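Long-range contacts in MgGH51 (Meripilus giganteus, PDB 6ZPV), which hydrolyses alpha-L-arabinofuranosidic bonds, probably releasing terminal arabinofuranose from plant cell-wall arabinoxylan and arabinan: residues P452-A457 / K505-F510; K513-N518 / F617-I622. One frame throughout, in Å; residues are numbered along the deposited sequence.

Contact 1: residues P452-A457 / K505-F510; sequences PTVQSA and KSTSFF
Two capped helix N-termini meet here, the start of helix 454-469 against that of helix 507-517, with Pro-452 and Thr-507 at the centre of the join. Thr-453 and Ser-456 form a capping box: Ser-456 N donates to Thr-453 OG1, and Thr-453 N returns the bond to Ser-456 OG at 2.9 Å. Ser-506 caps its own helix, its OG accepting from Phe-509 N while also bonding Leu-495 O. The one direct hydrogen bond between the segments is weak, from Thr-507 OG1 to Thr-453 O at 2.8 Å, an oxygen that also takes the helical bond from Ala-457 N. Thr-507 OG1 stands between its own backbone N and carbonyl carbon (chi1 56°), which turns the hydroxyl to Thr-453 O and brings CG2 to 4.1 Å from Val-454 CG2, the two side chains lying roughly perpendicular. Pro-452 lays its ring alongside the serines, CG 3.5 Å from Ser-506 CB and CB 3.3 Å from Ser-508 OG. That hydroxyl has Glu-460 OE1 as its principal partner, and water 2 links it more loosely to Ser-456 OG. Water 1 donates to the loop carbonyl Pro-452 O and accepts from Thr-507 N, so water serves as acceptor for a first-turn amide. Ala-457 CB packs 3.6 Å from Thr-507 C, and the small methyl lets the helices come close. In sequence, helix 454-469 falls between strands 424-432 and 474-479 of the parallel sheet, and Pro-452 and Ser-508 also touch Tyr-479 on the latter. The pairing exemplifies N-capping by hydroxyl side chains.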
loop_
_atom_site.group_PDB
_atom_site.type_symbol
_atom_site.label_atom_id
_atom_site.label_comp_id
_atom_site.label_asym_id
_atom_site.label_seq_id
_atom_site.Cartn_x
_atom_site.Cartn_y
_atom_site.Cartn_z
ATOM N N PRO A 452 -13.287 -4.999 -8.002
ATOM C CA PRO A 452 -14.371 -4.033 -7.891
ATOM C C PRO A 452 -15.207 -4.052 -9.184
ATOM O O PRO A 452 -14.683 -4.307 -10.280
ATOM C CB PRO A 452 -13.646 -2.699 -7.706
ATOM C CG PRO A 452 -12.306 -3.087 -7.077
ATOM C CD PRO A 452 -11.959 -4.398 -7.795
ATOM N N THR A 453 -16.476 -3.739 -9.059
ATOM C CA THR A 453 -17.417 -3.670 -10.176
ATOM C C THR A 453 -17.970 -2.245 -10.282
ATOM O O THR A 453 -17.752 -1.368 -9.440
ATOM C CB THR A 453 -18.558 -4.693 -9.996
ATOM O OG1 THR A 453 -19.239 -4.315 -8.792
ATOM C CG2 THR A 453 -18.051 -6.130 -9.928
ATOM N N VAL A 454 -18.717 -2.006 -11.347
ATOM C CA VAL A 454 -19.432 -0.711 -11.458
ATOM C C VAL A 454 -20.387 -0.592 -10.272
ATOM O O VAL A 454 -20.510 0.466 -9.639
ATOM C CB VAL A 454 -20.097 -0.529 -12.802
ATOM C CG1 VAL A 454 -20.775 0.824 -12.891
ATOM C CG2 VAL A 454 -19.104 -0.661 -13.952
ATOM N N GLN A 455 -21.102 -1.674 -9.970
ATOM C CA GLN A 455 -22.028 -1.700 -8.831
ATOM C C GLN A 455 -21.306 -1.304 -7.534
ATOM O O GLN A 455 -21.840 -0.495 -6.703
ATOM C CB GLN A 455 -22.638 -3.129 -8.690
ATOM C CG GLN A 455 -23.794 -3.258 -7.675
ATOM C CD GLN A 455 -24.290 -4.664 -7.426
ATOM O OE1 GLN A 455 -23.844 -5.597 -8.113
ATOM N NE2 GLN A 455 -25.211 -4.813 -6.496
ATOM N N SER A 456 -20.158 -1.919 -7.267
ATOM C CA SER A 456 -19.498 -1.672 -5.958
ATOM C C SER A 456 -18.956 -0.257 -5.916
ATOM O O SER A 456 -19.103 0.436 -4.888
ATOM C CB SER A 456 -18.430 -2.724 -5.685
ATOM O OG SER A 456 -17.232 -2.582 -6.478
ATOM N N ALA A 457 -18.360 0.259 -6.980
ATOM C CA ALA A 457 -17.801 1.604 -7.032
ATOM C C ALA A 457 -18.893 2.647 -6.861
ATOM O O ALA A 457 -18.669 3.688 -6.233
ATOM C CB ALA A 457 -17.030 1.815 -8.324
ATOM N N LYS A 505 -6.269 -0.502 -13.093
ATOM C CA LYS A 505 -6.963 0.505 -12.281
ATOM C C LYS A 505 -8.430 0.097 -12.229
ATOM O O LYS A 505 -9.111 0.047 -13.244
ATOM C CB LYS A 505 -6.798 1.884 -12.939
ATOM C CG LYS A 505 -5.365 2.379 -12.974
ATOM C CD LYS A 505 -5.103 3.538 -13.797
ATOM C CE LYS A 505 -3.592 3.619 -14.055
ATOM N NZ LYS A 505 -3.237 4.843 -14.800
ATOM N N SER A 506 -8.929 -0.187 -11.036
ATOM C CA SER A 506 -10.304 -0.703 -10.855
ATOM C C SER A 506 -11.356 0.400 -11.065
ATOM O O SER A 506 -11.090 1.600 -10.984
ATOM C CB SER A 506 -10.468 -1.306 -9.504
ATOM O OG SER A 506 -10.516 -0.331 -8.455
ATOM N N THR A 507 -12.610 -0.055 -11.170
ATOM C CA THR A 507 -13.751 0.879 -11.092
ATOM C C THR A 507 -13.718 1.732 -9.803
ATOM O O THR A 507 -13.890 2.944 -9.859
ATOM C CB THR A 507 -15.066 0.087 -11.185
ATOM O OG1 THR A 507 -15.041 -0.892 -10.133
ATOM C CG2 THR A 507 -15.261 -0.605 -12.534
ATOM N N SER A 508 -13.437 1.057 -8.687
ATOM C CA SER A 508 -13.350 1.757 -7.414
ATOM C C SER A 508 -12.189 2.755 -7.372
ATOM O O SER A 508 -12.347 3.803 -6.751
ATOM C CB SER A 508 -13.275 0.740 -6.255
ATOM O OG SER A 508 -14.506 0.057 -6.137
ATOM N N PHE A 509 -11.066 2.424 -8.029
ATOM C CA PHE A 509 -9.966 3.388 -8.148
ATOM C C PHE A 509 -10.463 4.651 -8.820
ATOM O O PHE A 509 -10.171 5.768 -8.361
ATOM C CB PHE A 509 -8.822 2.777 -8.960
ATOM C CG PHE A 509 -7.758 3.790 -9.331
ATOM C CD1 PHE A 509 -6.704 4.042 -8.487
ATOM C CD2 PHE A 509 -7.833 4.502 -10.530
ATOM C CE1 PHE A 509 -5.727 4.958 -8.861
ATOM C CE2 PHE A 509 -6.846 5.410 -10.905
ATOM C CZ PHE A 509 -5.805 5.628 -10.034
ATOM N N PHE A 510 -11.203 4.512 -9.930
ATOM C CA PHE A 510 -11.685 5.712 -10.619
ATOM C C PHE A 510 -12.676 6.485 -9.758
ATOM O O PHE A 510 -12.642 7.706 -9.822
ATOM C CB PHE A 510 -12.248 5.353 -12.001
ATOM C CG PHE A 510 -11.181 4.945 -12.987
ATOM C CD1 PHE A 510 -10.174 5.830 -13.335
ATOM C CD2 PHE A 510 -11.186 3.691 -13.582
ATOM C CE1 PHE A 510 -9.221 5.454 -14.260
ATOM C CE2 PHE A 510 -10.251 3.319 -14.501
ATOM C CZ PHE A 510 -9.257 4.197 -14.808
HETATM O O HOH W 1 -12.689 -2.984 -11.586
HETATM O O HOH W 2 -15.346 -2.583 -4.375
#

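Contact 2: residues K513-N518 / F617-I622; sequences KLFALN and FSVSVI
Leu-514 and Val-621 lie side by side, pointing opposite ways, and Leu-514 passes Val-619 in the same manner, so the leucine lies over both valines of the strand. Its CB and CD2 meet Val-621 CG2, CB at 4.0 Å, while CD1 reaches Val-619 CG1 at 4.1 Å. Phe-515 stands roughly perpendicular to Val-619 and presents its ring edge, with CE1 3.9 Å from Val-619 CG1, which lies in the ring plane. In Val-621 CG1 is anti to the backbone N (chi1 -179°), and that branch meets Asn-518 CB at 3.8 Å. The Asn-518 amide turns back on its own helix, where ND2 donates to Leu-514 O at 2.8 Å in a nearly straight bond (172°) that lies in the amide plane. Replacing this asparagine by alanine removes the amide, and is likely to leave Leu-514 O without this donor and thin the cover over Val-621 CG1. The helix and strand axes run 22° apart. Strand 618-625 lies between 547-554 and 575-582 in the antiparallel sheet; Asn-518 touches both neighbours, at Phe-549 and Gln-579, while Phe-515 extends to Ala-461 and Met-464 of helix 454-469, and Ala-461 also touches Val-619.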
loop_
_atom_site.group_PDB
_atom_site.type_symbol
_atom_site.label_atom_id
_atom_site.label_comp_id
_atom_site.label_asym_id
_atom_site.label_seq_id
_atom_site.Cartn_x
_atom_site.Cartn_y
_atom_site.Cartn_z
ATOM N N LYS A 513 -10.448 8.397 -7.339
ATOM C CA LYS A 513 -9.760 9.498 -8.042
ATOM C C LYS A 513 -10.734 10.634 -8.378
ATOM O O LYS A 513 -10.361 11.820 -8.211
ATOM C CB LYS A 513 -9.135 8.898 -9.303
ATOM C CG LYS A 513 -8.391 9.895 -10.171
ATOM C CD LYS A 513 -7.777 9.261 -11.438
ATOM C CE LYS A 513 -7.064 10.264 -12.322
ATOM N NZ LYS A 513 -6.643 9.654 -13.615
ATOM N N LEU A 514 -11.907 10.319 -8.866
ATOM C CA LEU A 514 -12.891 11.356 -9.191
ATOM C C LEU A 514 -13.229 12.165 -7.940
ATOM O O LEU A 514 -13.391 13.389 -8.026
ATOM C CB LEU A 514 -14.149 10.733 -9.810
ATOM C CG LEU A 514 -14.025 10.290 -11.266
ATOM C CD1 LEU A 514 -15.208 9.477 -11.656
ATOM C CD2 LEU A 514 -13.861 11.437 -12.206
ATOM N N PHE A 515 -13.359 11.512 -6.785
ATOM C CA PHE A 515 -13.696 12.253 -5.575
ATOM C C PHE A 515 -12.535 13.095 -5.103
ATOM O O PHE A 515 -12.722 14.243 -4.688
ATOM C CB PHE A 515 -14.245 11.311 -4.487
ATOM C CG PHE A 515 -15.742 11.053 -4.596
ATOM C CD1 PHE A 515 -16.300 10.462 -5.692
ATOM C CD2 PHE A 515 -16.574 11.435 -3.560
ATOM C CE1 PHE A 515 -17.674 10.329 -5.790
ATOM C CE2 PHE A 515 -17.940 11.302 -3.663
ATOM C CZ PHE A 515 -18.492 10.738 -4.773
ATOM N N ALA A 516 -11.329 12.538 -5.095
ATOM C CA ALA A 516 -10.155 13.202 -4.522
ATOM C C ALA A 516 -9.619 14.316 -5.390
ATOM O O ALA A 516 -9.128 15.322 -4.855
ATOM C CB ALA A 516 -9.056 12.163 -4.276
ATOM N N LEU A 517 -9.653 14.172 -6.707
ATOM C CA LEU A 517 -9.082 15.218 -7.582
ATOM C C LEU A 517 -10.066 16.370 -7.834
ATOM O O LEU A 517 -9.653 17.411 -8.441
ATOM C CB LEU A 517 -8.737 14.618 -8.932
ATOM C CG LEU A 517 -7.497 13.735 -8.969
ATOM C CD1 LEU A 517 -7.216 13.346 -10.393
ATOM C CD2 LEU A 517 -6.262 14.422 -8.389
ATOM N N ASN A 518 -11.302 16.246 -7.460
ATOM C CA ASN A 518 -12.363 17.218 -7.741
ATOM C C ASN A 518 -13.048 17.586 -6.398
ATOM O O ASN A 518 -14.223 17.292 -6.190
ATOM C CB ASN A 518 -13.345 16.646 -8.777
ATOM C CG ASN A 518 -12.648 16.205 -10.028
ATOM O OD1 ASN A 518 -12.279 17.003 -10.885
ATOM N ND2 ASN A 518 -12.460 14.924 -10.157
ATOM N N PHE A 617 -26.117 3.133 -12.554
ATOM C CA PHE A 617 -24.782 2.682 -12.149
ATOM C C PHE A 617 -23.734 3.652 -12.690
ATOM O O PHE A 617 -22.884 3.271 -13.529
ATOM C CB PHE A 617 -24.509 1.244 -12.587
ATOM C CG PHE A 617 -25.482 0.264 -11.981
ATOM C CD1 PHE A 617 -25.570 0.068 -10.578
ATOM C CD2 PHE A 617 -26.366 -0.418 -12.770
ATOM C CE1 PHE A 617 -26.506 -0.747 -10.006
ATOM C CE2 PHE A 617 -27.312 -1.276 -12.198
ATOM C CZ PHE A 617 -27.376 -1.414 -10.825
ATOM N N SER A 618 -23.746 4.886 -12.209
ATOM C CA SER A 618 -22.759 5.880 -12.672
ATOM C C SER A 618 -22.208 6.721 -11.519
ATOM O O SER A 618 -22.921 7.002 -10.529
ATOM C CB SER A 618 -23.358 6.781 -13.729
ATOM O OG SER A 618 -24.434 7.579 -13.252
ATOM N N VAL A 619 -20.985 7.186 -11.722
ATOM C CA VAL A 619 -20.362 8.203 -10.895
ATOM C C VAL A 619 -20.010 9.345 -11.849
ATOM O O VAL A 619 -19.300 9.125 -12.841
ATOM C CB VAL A 619 -19.067 7.741 -10.195
ATOM C CG1 VAL A 619 -18.515 8.849 -9.316
ATOM C CG2 VAL A 619 -19.339 6.473 -9.391
ATOM N N SER A 620 -20.481 10.553 -11.550
ATOM C CA SER A 620 -20.291 11.716 -12.429
ATOM C C SER A 620 -19.739 12.873 -11.624
ATOM O O SER A 620 -20.134 13.071 -10.458
ATOM C CB SER A 620 -21.568 12.123 -13.129
ATOM O OG SER A 620 -22.176 11.014 -13.795
ATOM N N VAL A 621 -18.944 13.701 -12.272
ATOM C CA VAL A 621 -18.478 14.977 -11.682
ATOM C C VAL A 621 -18.723 16.063 -12.723
ATOM O O VAL A 621 -18.200 15.963 -13.850
ATOM C CB VAL A 621 -16.993 14.951 -11.323
ATOM C CG1 VAL A 621 -16.590 16.282 -10.694
ATOM C CG2 VAL A 621 -16.678 13.767 -10.414
ATOM N N ILE A 622 -19.468 17.074 -12.329
ATOM C CA ILE A 622 -19.684 18.272 -13.153
ATOM C C ILE A 622 -18.913 19.390 -12.475
ATOM O O ILE A 622 -19.143 19.654 -11.266
ATOM C CB ILE A 622 -21.178 18.625 -13.326
ATOM C CG1 ILE A 622 -21.853 17.512 -14.106
ATOM C CG2 ILE A 622 -21.298 19.986 -14.039
ATOM C CD1 ILE A 622 -23.383 17.646 -14.203
#

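How the contacts relate
Contacts 1 and 2 share helix 507-517 and so illustrate how one helix can fasten two distant parts of a chain. From the N terminus, helix 454-469 begins in contact 1, and after strand 474-479 of the parallel sheet and further short strands the chain returns at 505-510, closing the first loop. Contact 2 opens only afterwards, at the far end of the same helix 507-517, and closes after 98 intervening residues on strand 618-625; the two loops therefore stand in series. Their centres lie 12 Å apart and they touch, Val-454 CG1 packing against Phe-617 O. Together they tie helices 454-469 and 507-517 to the antiparallel sheet of the C-terminal part.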